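Local coordinates for okadaic acid binding protein 2-alpha (Halichondria okadai, PDB 4WRI) that binds the marine polyether toxin okadaic acid in an internal pocket and is probably involved in accumulating this cytotoxin in the sponge, at residues Gln169-Phe172 with Phe173-Asp177. Residues are numbered along the deposited sequence; the frame is centred on the assembly and turned at random.
Sequences QLFF and FTDQD. With OKA (okadaic acid), chain B.
Gln169 O receives Phe173 N at 3.0 Å, the first of two i to i+4 bonds that close the last turn of helix 169-174. The second runs from Asp175 N to Phe171 O, 2.8 Å long and nearly straight (163° at the hydrogen). Thr174 N bonds only weakly to Leu170 O and also reaches Phe171 O, a tightening common at helix C-termini. Asp175 is the first residue to leave helical geometry. Thr174 suits the step where the backbone bond to Leu170 O weakens: its OG1, held between its own backbone N and carbonyl carbon (chi1 65°), donates to Leu170 O at 2.7 Å from above the carbonyl plane, while its methyl CG2 meets Leu170 CD1.

Beyond it, Asp175 lies alongside Phe171, carboxylate and ring planes only 10° apart. Its CB sits over the ring centre, a CH-pi contact 3.7 Å from the Phe171 centroid. On the buried side, Phe172 directs an edge at the face of Phe173 in a T-shaped pair, centroids 5.4 Å apart; Met17 of helix 11-27 packs against both rings. Gln169 extends beside Phe173, bringing OE1 to 3.3 Å from okadaic acid C22, while NE2 bonds to Ser110, whose OG also hydrogen-bonds to the toxin. Phe173 CZ approaches toxin C18 at 3.9 Å. One short turn therefore divides its chemistry: Phe173 offers a ring and Gln169 a Ser110-held amide to the toxin, whereas at the helix end Thr174 OG1 and Asp175 N serve the carbonyls of Leu170 and Phe171, Lys16 and Trp13 take those of Phe172 and Phe173, and the Asp175 carboxylate accepts from Asn178 N.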
ATOM      1  N   GLN A 169      -2.621  -3.457   7.780  1.00 12.06           N
ATOM      2  CA  GLN A 169      -2.526  -2.346   6.855  1.00 12.24           C
ATOM      3  C   GLN A 169      -3.181  -1.070   7.405  1.00 12.38           C
ATOM      4  O   GLN A 169      -2.673   0.055   7.196  1.00 12.70           O
ATOM      5  CB  GLN A 169      -3.157  -2.771   5.541  1.00 12.15           C
ATOM      6  CG  GLN A 169      -3.182  -1.716   4.499  1.00 12.90           C
ATOM      7  CD  GLN A 169      -3.729  -2.301   3.235  1.00 15.59           C
ATOM      8  OE1 GLN A 169      -2.958  -2.692   2.355  1.00 14.34           O
ATOM      9  NE2 GLN A 169      -5.063  -2.443   3.160  1.00 15.36           N
ATOM     10  N   LEU A 170      -4.300  -1.218   8.113  1.00 12.01           N
ATOM     11  CA  LEU A 170      -4.982  -0.054   8.661  1.00 12.71           C
ATOM     12  C   LEU A 170      -4.112   0.560   9.762  1.00 12.08           C
ATOM     13  O   LEU A 170      -3.990   1.790   9.842  1.00 13.38           O
ATOM     14  CB  LEU A 170      -6.375  -0.428   9.174  1.00 15.27           C
ATOM     15  CG  LEU A 170      -7.175   0.785   9.637  1.00 16.04           C
ATOM     16  CD1 LEU A 170      -7.417   1.724   8.472  1.00 17.39           C
ATOM     17  CD2 LEU A 170      -8.486   0.293  10.238  1.00 22.49           C
ATOM     18  N   PHE A 171      -3.489  -0.274  10.596  1.00 13.90           N
ATOM     19  CA  PHE A 171      -2.517   0.218  11.573  1.00 13.24           C
ATOM     20  C   PHE A 171      -1.412   1.005  10.881  1.00 12.39           C
ATOM     21  O   PHE A 171      -1.048   2.119  11.286  1.00 12.36           O
ATOM     22  CB  PHE A 171      -1.915  -0.945  12.369  1.00 13.30           C
ATOM     23  CG  PHE A 171      -0.771  -0.551  13.272  1.00 11.82           C
ATOM     24  CD1 PHE A 171       0.521  -0.413  12.784  1.00 11.71           C
ATOM     25  CD2 PHE A 171      -0.997  -0.311  14.627  1.00 15.99           C
ATOM     26  CE1 PHE A 171       1.575  -0.052  13.613  1.00 15.89           C
ATOM     27  CE2 PHE A 171       0.065   0.044  15.464  1.00 14.63           C
ATOM     28  CZ  PHE A 171       1.338   0.183  14.954  1.00 15.33           C
ATOM     29  N   PHE A 172      -0.846   0.424   9.836  1.00 11.25           N
ATOM     30  CA  PHE A 172       0.243   1.071   9.119  1.00 11.40           C
ATOM     31  C   PHE A 172      -0.168   2.461   8.618  1.00 12.30           C
ATOM     32  O   PHE A 172       0.588   3.428   8.759  1.00 10.95           O
ATOM     33  CB  PHE A 172       0.714   0.186   7.958  1.00 11.23           C
ATOM     34  CG  PHE A 172       1.745   0.849   7.114  1.00 10.56           C
ATOM     35  CD1 PHE A 172       3.080   0.749   7.428  1.00 11.25           C
ATOM     36  CD2 PHE A 172       1.368   1.621   6.016  1.00  9.68           C
ATOM     37  CE1 PHE A 172       4.041   1.405   6.663  1.00 10.49           C
ATOM     38  CE2 PHE A 172       2.315   2.271   5.273  1.00 10.18           C
ATOM     39  CZ  PHE A 172       3.654   2.170   5.584  1.00 10.22           C
ATOM     40  N   PHE A 173      -1.351   2.566   8.022  1.00 11.15           N
ATOM     41  CA  PHE A 173      -1.766   3.829   7.410  1.00 10.83           C
ATOM     42  C   PHE A 173      -2.245   4.874   8.404  1.00 13.51           C
ATOM     43  O   PHE A 173      -2.317   6.041   8.058  1.00 12.95           O
ATOM     44  CB  PHE A 173      -2.822   3.617   6.311  1.00 11.61           C
ATOM     45  CG  PHE A 173      -2.225   3.368   4.951  1.00 11.43           C
ATOM     46  CD1 PHE A 173      -1.795   4.432   4.163  1.00 12.35           C
ATOM     47  CD2 PHE A 173      -2.089   2.077   4.470  1.00 11.98           C
ATOM     48  CE1 PHE A 173      -1.234   4.205   2.904  1.00 14.89           C
ATOM     49  CE2 PHE A 173      -1.512   1.843   3.216  1.00 13.40           C
ATOM     50  CZ  PHE A 173      -1.082   2.911   2.446  1.00 12.88           C
ATOM     51  N   THR A 174      -2.529   4.486   9.644  1.00 12.30           N
ATOM     52  CA  THR A 174      -3.141   5.427  10.588  1.00 12.91           C
ATOM     53  C   THR A 174      -2.420   5.613  11.921  1.00 13.40           C
ATOM     54  O   THR A 174      -2.506   6.699  12.495  1.00 13.20           O
ATOM     55  CB  THR A 174      -4.600   5.074  10.893  1.00 12.87           C
ATOM     56  OG1 THR A 174      -4.659   3.810  11.564  1.00 15.54           O
ATOM     57  CG2 THR A 174      -5.444   5.027   9.606  1.00 16.26           C
ATOM     58  N   ASP A 175      -1.736   4.596  12.435  1.00 14.00           N
ATOM     59  CA  ASP A 175      -1.116   4.735  13.751  1.00 13.82           C
ATOM     60  C   ASP A 175      -0.041   5.827  13.777  1.00 13.59           C
ATOM     61  O   ASP A 175       0.704   6.001  12.820  1.00 13.32           O
ATOM     62  CB  ASP A 175      -0.544   3.386  14.226  1.00 14.48           C
ATOM     63  CG  ASP A 175       0.070   3.489  15.603  1.00 13.15           C
ATOM     64  OD1 ASP A 175      -0.719   3.415  16.576  1.00 19.88           O
ATOM     65  OD2 ASP A 175       1.288   3.686  15.706  1.00 13.52           O
ATOM     66  N   GLN A 176       0.034   6.559  14.886  1.00 13.30           N
ATOM     67  CA  GLN A 176       0.961   7.678  14.981  1.00 13.91           C
ATOM     68  C   GLN A 176       2.220   7.389  15.768  1.00 13.93           C
ATOM     69  O   GLN A 176       3.295   7.827  15.392  1.00 15.10           O
ATOM     70  CB  GLN A 176       0.261   8.882  15.617  1.00 15.94           C
ATOM     71  CG  GLN A 176      -0.880   9.414  14.789  1.00 15.98           C
ATOM     72  CD  GLN A 176      -0.411   9.880  13.421  1.00 16.88           C
ATOM     73  OE1 GLN A 176       0.326  10.851  13.299  1.00 17.07           O
ATOM     74  NE2 GLN A 176      -0.815   9.171  12.388  1.00 14.53           N
ATOM     75  N   ASP A 177       2.095   6.629  16.856  1.00 14.47           N
ATOM     76  CA  ASP A 177       3.183   6.629  17.846  1.00 15.37           C
ATOM     77  C   ASP A 177       3.769   5.293  18.244  1.00 18.29           C
ATOM     78  O   ASP A 177       4.777   5.254  18.947  1.00 18.23           O
ATOM     79  CB  ASP A 177       2.756   7.393  19.106  1.00 17.29           C
ATOM     80  CG  ASP A 177       2.330   8.823  18.804  1.00 19.06           C
ATOM     81  OD1 ASP A 177       3.113   9.557  18.171  1.00 23.08           O
ATOM     82  OD2 ASP A 177       1.194   9.168  19.164  1.00 30.63           O
TER
HETATM   83  C1  OKA B 201       0.509  -2.673  -5.792  1.00 18.59           C
HETATM   84  C2  OKA B 201      -0.132  -3.925  -6.438  1.00 16.22           C
HETATM   85  C3  OKA B 201      -1.512  -4.172  -5.831  1.00 16.29           C
HETATM   86  C4  OKA B 201      -2.486  -2.985  -5.998  1.00 17.27           C
HETATM   87  C5  OKA B 201      -3.784  -3.293  -5.266  1.00 15.37           C
HETATM   88  C6  OKA B 201      -4.847  -2.239  -5.585  1.00 17.07           C
HETATM   89  C7  OKA B 201      -4.995  -2.076  -7.116  1.00 16.31           C
HETATM   90  C8  OKA B 201      -3.630  -1.772  -7.710  1.00 15.12           C
HETATM   91  C9  OKA B 201      -3.707  -1.769  -9.210  1.00 15.56           C
HETATM   92  C10 OKA B 201      -3.122  -0.786  -9.918  1.00 16.20           C
HETATM   93  C11 OKA B 201      -2.428   0.378  -9.284  1.00 15.60           C
HETATM   94  C12 OKA B 201      -2.120   0.022  -7.801  1.00 12.94           C
HETATM   95  C13 OKA B 201      -1.775   1.293  -7.009  1.00 14.17           C
HETATM   96  C14 OKA B 201      -1.424   0.894  -5.555  1.00 12.71           C
HETATM   97  C15 OKA B 201      -2.210   1.307  -4.560  1.00 12.67           C
HETATM   98  C16 OKA B 201      -1.848   0.860  -3.171  1.00 10.94           C
HETATM   99  C17 OKA B 201      -1.753   1.976  -2.098  1.00 14.12           C
HETATM  100  C18 OKA B 201      -2.396   1.357  -0.844  1.00 13.26           C
HETATM  101  C19 OKA B 201      -2.893  -0.039  -1.341  1.00 12.10           C
HETATM  102  C20 OKA B 201      -4.129  -0.480  -0.677  1.00 11.59           C
HETATM  103  C21 OKA B 201      -4.502  -1.889  -1.211  1.00 12.41           C
HETATM  104  C22 OKA B 201      -3.309  -2.803  -0.942  1.00 10.54           C
HETATM  105  C23 OKA B 201      -2.063  -2.220  -1.628  1.00 10.11           C
HETATM  106  C24 OKA B 201      -0.828  -3.126  -1.306  1.00 11.30           C
HETATM  107  C25 OKA B 201      -1.239  -4.513  -1.745  1.00 11.09           C
HETATM  108  C26 OKA B 201      -2.544  -5.022  -1.247  1.00 11.96           C
HETATM  109  C27 OKA B 201      -2.466  -5.428   0.242  1.00 12.83           C
HETATM  110  C28 OKA B 201      -1.547  -6.653   0.367  1.00 14.33           C
HETATM  111  C29 OKA B 201      -1.514  -7.293   1.764  1.00 13.38           C
HETATM  112  C30 OKA B 201      -0.439  -8.419   1.700  1.00 14.03           C
HETATM  113  C31 OKA B 201      -0.755  -9.596   0.808  1.00 12.70           C
HETATM  114  C32 OKA B 201       0.276 -10.715   0.957  1.00 15.78           C
HETATM  115  C33 OKA B 201       0.654 -11.024   2.401  1.00 14.47           C
HETATM  116  C34 OKA B 201       0.821  -9.712   3.185  1.00 12.74           C
HETATM  117  C35 OKA B 201       0.882 -10.086   4.707  1.00 13.94           C
HETATM  118  C36 OKA B 201       1.326  -8.840   5.465  1.00 14.29           C
HETATM  119  C37 OKA B 201       2.635  -8.374   4.893  1.00 14.84           C
HETATM  120  C38 OKA B 201       2.550  -8.070   3.420  1.00 13.00           C
HETATM  121  C39 OKA B 201      -2.165 -10.140   1.039  1.00 13.48           C
HETATM  122  C40 OKA B 201      -1.059  -6.246   2.791  1.00 11.98           C
HETATM  123  C41 OKA B 201      -0.509  -5.262  -2.526  1.00 13.38           C
HETATM  124  C42 OKA B 201      -0.550   1.974  -7.590  1.00 13.77           C
HETATM  125  C43 OKA B 201      -3.236  -0.897 -11.414  1.00 17.56           C
HETATM  126  C44 OKA B 201       0.770  -5.132  -6.228  1.00 16.92           C
HETATM  127  O1  OKA B 201       0.565  -2.691  -4.561  1.00 22.18           O
HETATM  128  O2  OKA B 201       0.905  -1.755  -6.515  1.00 17.10           O
HETATM  129  O3  OKA B 201      -0.271  -3.710  -7.837  1.00 17.82           O
HETATM  130  O4  OKA B 201      -2.727  -2.817  -7.402  1.00 14.30           O
HETATM  131  O5  OKA B 201      -5.955  -1.020  -7.380  1.00 17.58           O
HETATM  132  O6  OKA B 201      -3.204  -0.515  -7.186  1.00 13.89           O
HETATM  133  O7  OKA B 201      -2.940   0.106  -2.738  1.00 13.01           O
HETATM  134  O8  OKA B 201      -1.790  -0.944  -1.070  1.00 10.75           O
HETATM  135  O9  OKA B 201      -3.621  -4.098  -1.464  1.00 12.16           O
HETATM  136  O10 OKA B 201       0.290  -2.631  -1.938  1.00 12.22           O
HETATM  137  O11 OKA B 201      -3.777  -5.772   0.661  1.00 14.98           O
HETATM  138  O12 OKA B 201      -0.251  -8.861   3.077  1.00 12.05           O
HETATM  139  O13 OKA B 201       2.057  -9.255   2.700  1.00 13.21           O